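Local coordinates for protein thiaminase-I (Naegleria gruberi, PDB 4HCW) that is a thiaminase-I, an alpha/beta protein whose helices pack around a mixed central sheet, at residues E50-L62 with F66-S78. Sequence-based numbering, arbitrary orientation.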
ATOM      1  N   GLU A  50      17.242   3.611  -2.261  1.00 76.11           N
ATOM      2  CA  GLU A  50      16.073   2.771  -2.036  1.00 76.11           C
ATOM      3  C   GLU A  50      16.108   2.138  -0.647  1.00 76.11           C
ATOM      4  O   GLU A  50      17.076   1.470  -0.283  1.00 76.11           O
ATOM      5  CB  GLU A  50      15.981   1.688  -3.114  1.00 98.60           C
ATOM      6  CG  GLU A  50      15.906   2.237  -4.531  1.00 98.60           C
ATOM      7  CD  GLU A  50      15.874   1.145  -5.582  1.00 98.60           C
ATOM      8  OE1 GLU A  50      15.937   1.475  -6.785  1.00 98.60           O
ATOM      9  OE2 GLU A  50      15.787  -0.043  -5.207  1.00 98.60           O
ATOM     10  N   PHE A  51      15.048   2.357   0.123  1.00 66.44           N
ATOM     11  CA  PHE A  51      14.948   1.810   1.472  1.00 66.44           C
ATOM     12  C   PHE A  51      13.915   0.690   1.537  1.00 66.44           C
ATOM     13  O   PHE A  51      12.711   0.943   1.520  1.00 66.44           O
ATOM     14  CB  PHE A  51      14.593   2.912   2.470  1.00 57.93           C
ATOM     15  CG  PHE A  51      14.367   2.417   3.870  1.00 57.93           C
ATOM     16  CD1 PHE A  51      15.434   2.032   4.665  1.00 57.93           C
ATOM     17  CD2 PHE A  51      13.087   2.349   4.397  1.00 57.93           C
ATOM     18  CE1 PHE A  51      15.228   1.580   5.956  1.00 57.93           C
ATOM     19  CE2 PHE A  51      12.875   1.899   5.687  1.00 57.93           C
ATOM     20  CZ  PHE A  51      13.947   1.514   6.467  1.00 57.93           C
ATOM     21  N   ASP A  52      14.396  -0.545   1.613  1.00 61.88           N
ATOM     22  CA  ASP A  52      13.519  -1.708   1.680  1.00 61.88           C
ATOM     23  C   ASP A  52      12.997  -1.910   3.097  1.00 61.88           C
ATOM     24  O   ASP A  52      13.671  -2.507   3.936  1.00 61.88           O
ATOM     25  CB  ASP A  52      14.265  -2.962   1.218  1.00 63.98           C
ATOM     26  CG  ASP A  52      13.330  -4.113   0.901  1.00 63.98           C
ATOM     27  OD1 ASP A  52      12.135  -4.036   1.259  1.00 63.98           O
ATOM     28  OD2 ASP A  52      13.791  -5.101   0.291  1.00 63.98           O
ATOM     29  N   CYS A  53      11.788  -1.421   3.357  1.00 60.49           N
ATOM     30  CA  CYS A  53      11.172  -1.564   4.671  1.00 60.49           C
ATOM     31  C   CYS A  53      10.710  -2.999   4.911  1.00 60.49           C
ATOM     32  O   CYS A  53      10.335  -3.361   6.025  1.00 60.49           O
ATOM     33  CB  CYS A  53       9.993  -0.601   4.823  1.00 71.26           C
ATOM     34  SG  CYS A  53       8.593  -0.953   3.735  1.00 71.26           S
ATOM     35  N   TYR A  54      10.735  -3.811   3.859  1.00 64.62           N
ATOM     36  CA  TYR A  54      10.353  -5.213   3.975  1.00 64.62           C
ATOM     37  C   TYR A  54      11.575  -6.090   4.220  1.00 64.62           C
ATOM     38  O   TYR A  54      11.564  -7.290   3.947  1.00 64.62           O
ATOM     39  CB  TYR A  54       9.573  -5.669   2.739  1.00 57.04           C
ATOM     40  CG  TYR A  54       8.303  -4.876   2.525  1.00 57.04           C
ATOM     41  CD1 TYR A  54       7.231  -4.998   3.400  1.00 57.04           C
ATOM     42  CD2 TYR A  54       8.180  -3.999   1.456  1.00 57.04           C
ATOM     43  CE1 TYR A  54       6.070  -4.269   3.215  1.00 57.04           C
ATOM     44  CE2 TYR A  54       7.022  -3.268   1.262  1.00 57.04           C
ATOM     45  CZ  TYR A  54       5.971  -3.407   2.145  1.00 57.04           C
ATOM     46  OH  TYR A  54       4.818  -2.681   1.956  1.00 57.04           O
ATOM     47  N   SER A  55      12.626  -5.467   4.742  1.00 63.71           N
ATOM     48  CA  SER A  55      13.831  -6.166   5.161  1.00 63.71           C
ATOM     49  C   SER A  55      14.162  -5.765   6.593  1.00 63.71           C
ATOM     50  O   SER A  55      14.364  -4.585   6.877  1.00 63.71           O
ATOM     51  CB  SER A  55      14.998  -5.816   4.238  1.00 68.21           C
ATOM     52  OG  SER A  55      16.214  -6.350   4.729  1.00 68.21           O
ATOM     53  N   ASP A  56      14.209  -6.744   7.492  1.00 83.91           N
ATOM     54  CA  ASP A  56      14.477  -6.474   8.902  1.00 83.91           C
ATOM     55  C   ASP A  56      15.846  -5.838   9.124  1.00 83.91           C
ATOM     56  O   ASP A  56      16.035  -5.068  10.065  1.00 83.91           O
ATOM     57  CB  ASP A  56      14.354  -7.754   9.733  1.00 81.44           C
ATOM     58  CG  ASP A  56      12.917  -8.193   9.915  1.00 81.44           C
ATOM     59  OD1 ASP A  56      12.015  -7.337   9.799  1.00 81.44           O
ATOM     60  OD2 ASP A  56      12.689  -9.391  10.181  1.00 81.44           O
ATOM     61  N   ALA A  57      16.795  -6.162   8.252  1.00 75.60           N
ATOM     62  CA  ALA A  57      18.140  -5.608   8.346  1.00 75.60           C
ATOM     63  C   ALA A  57      18.138  -4.102   8.106  1.00 75.60           C
ATOM     64  O   ALA A  57      18.894  -3.362   8.738  1.00 75.60           O
ATOM     65  CB  ALA A  57      19.068  -6.302   7.362  1.00 80.60           C
ATOM     66  N   SER A  58      17.282  -3.652   7.195  1.00 80.76           N
ATOM     67  CA  SER A  58      17.194  -2.236   6.858  1.00 80.76           C
ATOM     68  C   SER A  58      16.455  -1.449   7.935  1.00 80.76           C
ATOM     69  O   SER A  58      16.693  -0.255   8.116  1.00 80.76           O
ATOM     70  CB  SER A  58      16.514  -2.046   5.501  1.00 71.75           C
ATOM     71  OG  SER A  58      17.236  -2.702   4.474  1.00 71.75           O
ATOM     72  N   LEU A  59      15.558  -2.122   8.648  1.00 82.49           N
ATOM     73  CA  LEU A  59      14.814  -1.488   9.730  1.00 82.49           C
ATOM     74  C   LEU A  59      15.690  -1.300  10.965  1.00 82.49           C
ATOM     75  O   LEU A  59      15.326  -0.578  11.893  1.00 82.49           O
ATOM     76  CB  LEU A  59      13.573  -2.309  10.085  1.00 79.67           C
ATOM     77  CG  LEU A  59      12.499  -2.427   9.001  1.00 79.67           C
ATOM     78  CD1 LEU A  59      11.313  -3.233   9.508  1.00 79.67           C
ATOM     79  CD2 LEU A  59      12.055  -1.049   8.536  1.00 79.67           C
ATOM     80  N   GLN A  60      16.846  -1.958  10.972  1.00 92.87           N
ATOM     81  CA  GLN A  60      17.789  -1.848  12.078  1.00 92.87           C
ATOM     82  C   GLN A  60      18.656  -0.600  11.945  1.00 92.87           C
ATOM     83  O   GLN A  60      19.058  -0.004  12.944  1.00 92.87           O
ATOM     84  CB  GLN A  60      18.673  -3.096  12.157  1.00 93.17           C
ATOM     85  N   SER A  61      18.943  -0.211  10.706  1.00 90.82           N
ATOM     86  CA  SER A  61      19.770   0.961  10.443  1.00 90.82           C
ATOM     87  C   SER A  61      19.034   1.982   9.578  1.00 90.82           C
ATOM     88  O   SER A  61      19.177   1.996   8.355  1.00 90.82           O
ATOM     89  CB  SER A  61      21.088   0.552   9.780  1.00 96.33           C
ATOM     90  OG  SER A  61      20.857  -0.149   8.570  1.00 96.33           O
ATOM     91  N   LEU A  62      18.250   2.836  10.227  1.00 89.11           N
ATOM     92  CA  LEU A  62      17.452   3.838   9.532  1.00 89.11           C
ATOM     93  C   LEU A  62      18.305   5.006   9.044  1.00 89.11           C
ATOM     94  O   LEU A  62      19.226   5.439   9.736  1.00 89.11           O
ATOM     95  CB  LEU A  62      16.343   4.358  10.449  1.00 73.07           C
ATOM     96  CG  LEU A  62      15.347   3.324  10.976  1.00 73.07           C
ATOM     97  CD1 LEU A  62      14.467   3.929  12.058  1.00 73.07           C
ATOM     98  CD2 LEU A  62      14.496   2.771   9.842  1.00 73.07           C
ATOM     99  N   PHE A  66      13.322   8.376   5.845  1.00 82.39           N
ATOM    100  CA  PHE A  66      12.994   7.147   5.133  1.00 82.39           C
ATOM    101  C   PHE A  66      11.492   6.993   4.909  1.00 82.39           C
ATOM    102  O   PHE A  66      10.681   7.534   5.661  1.00 82.39           O
ATOM    103  CB  PHE A  66      13.525   5.938   5.907  1.00 80.99           C
ATOM    104  CG  PHE A  66      13.092   5.904   7.346  1.00 80.99           C
ATOM    105  CD1 PHE A  66      11.896   5.308   7.711  1.00 80.99           C
ATOM    106  CD2 PHE A  66      13.880   6.472   8.335  1.00 80.99           C
ATOM    107  CE1 PHE A  66      11.493   5.280   9.031  1.00 80.99           C
ATOM    108  CE2 PHE A  66      13.483   6.446   9.658  1.00 80.99           C
ATOM    109  CZ  PHE A  66      12.287   5.848  10.006  1.00 80.99           C
ATOM    110  N   SER A  67      11.133   6.250   3.867  1.00 78.82           N
ATOM    111  CA  SER A  67       9.739   5.921   3.606  1.00 78.82           C
ATOM    112  C   SER A  67       9.486   4.459   3.945  1.00 78.82           C
ATOM    113  O   SER A  67      10.120   3.564   3.385  1.00 78.82           O
ATOM    114  CB  SER A  67       9.384   6.192   2.143  1.00 88.89           C
ATOM    115  OG  SER A  67       8.017   5.913   1.892  1.00 88.89           O
ATOM    116  N   THR A  68       8.564   4.219   4.871  1.00 62.32           N
ATOM    117  CA  THR A  68       8.261   2.860   5.304  1.00 62.32           C
ATOM    118  C   THR A  68       6.766   2.577   5.287  1.00 62.32           C
ATOM    119  O   THR A  68       5.948   3.488   5.413  1.00 62.32           O
ATOM    120  CB  THR A  68       8.789   2.592   6.724  1.00 71.16           C
ATOM    121  OG1 THR A  68       8.339   1.304   7.165  1.00 71.16           O
ATOM    122  CG2 THR A  68       8.282   3.654   7.690  1.00 71.16           C
ATOM    123  N   ASP A  69       6.417   1.306   5.124  1.00 69.35           N
ATOM    124  CA  ASP A  69       5.031   0.879   5.230  1.00 69.35           C
ATOM    125  C   ASP A  69       4.591   1.071   6.675  1.00 69.35           C
ATOM    126  O   ASP A  69       5.348   0.788   7.603  1.00 69.35           O
ATOM    127  CB  ASP A  69       4.894  -0.589   4.820  1.00 74.86           C
ATOM    128  CG  ASP A  69       3.451  -1.004   4.585  1.00 74.86           C
ATOM    129  OD1 ASP A  69       2.544  -0.461   5.252  1.00 74.86           O
ATOM    130  OD2 ASP A  69       3.222  -1.885   3.729  1.00 74.86           O
ATOM    131  N   SER A  70       3.369   1.556   6.863  1.00 72.06           N
ATOM    132  CA  SER A  70       2.850   1.807   8.203  1.00 72.06           C
ATOM    133  C   SER A  70       2.539   0.508   8.946  1.00 72.06           C
ATOM    134  O   SER A  70       2.221   0.527  10.135  1.00 72.06           O
ATOM    135  CB  SER A  70       1.608   2.699   8.140  1.00 61.70           C
ATOM    136  OG  SER A  70       0.618   2.137   7.299  1.00 61.70           O
ATOM    137  N   ILE A  71       2.640  -0.615   8.241  1.00 75.61           N
ATOM    138  CA  ILE A  71       2.397  -1.923   8.842  1.00 75.61           C
ATOM    139  C   ILE A  71       3.482  -2.264   9.864  1.00 75.61           C
ATOM    140  O   ILE A  71       3.271  -3.084  10.756  1.00 75.61           O
ATOM    141  CB  ILE A  71       2.310  -3.035   7.766  1.00 54.89           C
ATOM    142  CG1 ILE A  71       1.646  -4.292   8.336  1.00 54.89           C
ATOM    143  CG2 ILE A  71       3.686  -3.349   7.191  1.00 54.89           C
ATOM    144  CD1 ILE A  71       1.460  -5.394   7.318  1.00 54.89           C
ATOM    145  N   PHE A  72       4.637  -1.620   9.734  1.00 70.31           N
ATOM    146  CA  PHE A  72       5.748  -1.850  10.650  1.00 70.31           C
ATOM    147  C   PHE A  72       6.062  -0.595  11.451  1.00 70.31           C
ATOM    148  O   PHE A  72       7.084  -0.525  12.132  1.00 70.31           O
ATOM    149  CB  PHE A  72       6.991  -2.298   9.880  1.00 63.15           C
ATOM    150  CG  PHE A  72       6.827  -3.612   9.175  1.00 63.15           C
ATOM    151  CD1 PHE A  72       6.051  -4.618   9.728  1.00 63.15           C
ATOM    152  CD2 PHE A  72       7.443  -3.840   7.957  1.00 63.15           C
ATOM    153  CE1 PHE A  72       5.897  -5.828   9.080  1.00 63.15           C
ATOM    154  CE2 PHE A  72       7.293  -5.047   7.304  1.00 63.15           C
ATOM    155  CZ  PHE A  72       6.520  -6.042   7.866  1.00 63.15           C
ATOM    156  N   LEU A  73       5.178   0.394  11.367  1.00 84.77           N
ATOM    157  CA  LEU A  73       5.396   1.672  12.041  1.00 84.77           C
ATOM    158  C   LEU A  73       5.460   1.588  13.576  1.00 84.77           C
ATOM    159  O   LEU A  73       6.414   2.093  14.167  1.00 84.77           O
ATOM    160  CB  LEU A  73       4.379   2.726  11.580  1.00 82.10           C
ATOM    161  CG  LEU A  73       4.634   4.154  12.068  1.00 82.10           C
ATOM    162  CD1 LEU A  73       5.996   4.645  11.597  1.00 82.10           C
ATOM    163  CD2 LEU A  73       3.530   5.089  11.598  1.00 82.10           C
ATOM    164  N   PRO A  74       4.460   0.956  14.227  1.00 83.41           N
ATOM    165  CA  PRO A  74       4.539   0.886  15.693  1.00 83.41           C
ATOM    166  C   PRO A  74       5.758   0.107  16.185  1.00 83.41           C
ATOM    167  O   PRO A  74       6.352   0.480  17.198  1.00 83.41           O
ATOM    168  CB  PRO A  74       3.252   0.152  16.081  1.00 77.66           C
ATOM    169  CG  PRO A  74       2.325   0.388  14.944  1.00 77.66           C
ATOM    170  CD  PRO A  74       3.200   0.373  13.731  1.00 77.66           C
ATOM    171  N   TYR A  75       6.119  -0.961  15.479  1.00 73.27           N
ATOM    172  CA  TYR A  75       7.321  -1.719  15.810  1.00 73.27           C
ATOM    173  C   TYR A  75       8.564  -0.866  15.593  1.00 73.27           C
ATOM    174  O   TYR A  75       9.554  -0.994  16.315  1.00 73.27           O
ATOM    175  CB  TYR A  75       7.406  -2.998  14.972  1.00 68.02           C
ATOM    176  CG  TYR A  75       8.791  -3.613  14.931  1.00 68.02           C
ATOM    177  CD1 TYR A  75       9.282  -4.343  16.005  1.00 68.02           C
ATOM    178  CD2 TYR A  75       9.605  -3.463  13.814  1.00 68.02           C
ATOM    179  CE1 TYR A  75      10.548  -4.905  15.970  1.00 68.02           C
ATOM    180  CE2 TYR A  75      10.869  -4.020  13.769  1.00 68.02           C
ATOM    181  CZ  TYR A  75      11.336  -4.740  14.848  1.00 68.02           C
ATOM    182  OH  TYR A  75      12.596  -5.296  14.803  1.00 68.02           O
ATOM    183  N   LEU A  76       8.505   0.006  14.594  1.00 84.05           N
ATOM    184  CA  LEU A  76       9.619   0.891  14.284  1.00 84.05           C
ATOM    185  C   LEU A  76       9.692   2.020  15.308  1.00 84.05           C
ATOM    186  O   LEU A  76      10.766   2.557  15.579  1.00 84.05           O
ATOM    187  CB  LEU A  76       9.467   1.455  12.869  1.00 58.73           C
ATOM    188  CG  LEU A  76      10.737   1.908  12.149  1.00 58.73           C
ATOM    189  CD1 LEU A  76      11.781   0.803  12.157  1.00 58.73           C
ATOM    190  CD2 LEU A  76      10.405   2.320  10.726  1.00 58.73           C
ATOM    191  N   VAL A  77       8.543   2.367  15.878  1.00106.77           N
ATOM    192  CA  VAL A  77       8.470   3.394  16.912  1.00106.77           C
ATOM    193  C   VAL A  77       9.064   2.900  18.227  1.00106.77           C
ATOM    194  O   VAL A  77       9.813   3.619  18.892  1.00106.77           O
ATOM    195  CB  VAL A  77       7.014   3.863  17.142  1.00 87.82           C
ATOM    196  CG1 VAL A  77       6.889   4.628  18.451  1.00 87.82           C
ATOM    197  CG2 VAL A  77       6.537   4.714  15.975  1.00 87.82           C
ATOM    198  N   SER A  78       8.746   1.659  18.586  1.00100.93           N
ATOM    199  CA  SER A  78       9.197   1.079  19.849  1.00100.93           C
ATOM    200  C   SER A  78      10.711   0.876  19.909  1.00100.93           C
ATOM    201  O   SER A  78      11.254   0.523  20.956  1.00100.93           O
ATOM    202  CB  SER A  78       8.477  -0.246  20.116  1.00 93.86           C
ATOM    203  OG  SER A  78       8.741  -1.186  19.090  1.00 93.86           O
TER
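Y54, at the third position of the type I turn D52-S55, reaches over to D69 at the end of strand 65-69. With CG anti to the carbonyl carbon (chi1 -60°), its CB carries the ring across the side chain of C53, whose SG lies over the ring centre. Further out, CD1 packs on F72 CE2 at 3.9 Å. CE1 passes D69 OD2, and OH ends in a 2.5 Å hydrogen bond to that oxygen, on its anti lone pair. Ring and carboxylate planes stand nearly perpendicular, 85° apart. The other carboxylate oxygen, OD1, accepts I71 N from above its plane, closing an Asx turn. C53 SG in turn receives D69 N at 3.4 Å, a fairly straight bond (162°).

Beyond this polar end the contact is mainly apolar. L62 CD2 lies over the centre of one face of the F66 ring in a CH-pi contact, while F66 CB sits over a face of F51, offset toward its rim. L76 CD1 approaches L59 CD2 at 4.1 Å, joining the short, weakly bonded helix 56-60 to helix 73-77. The contact thus packs the turn and helix after strand 44-50 against strand 65-69 of the mixed sheet, which runs parallel to 8-13, and the next helix. Two hydrogen bonds tie turn to strand end, and the buried D69 carboxylate has a donor at each oxygen, which should restrict its rotation.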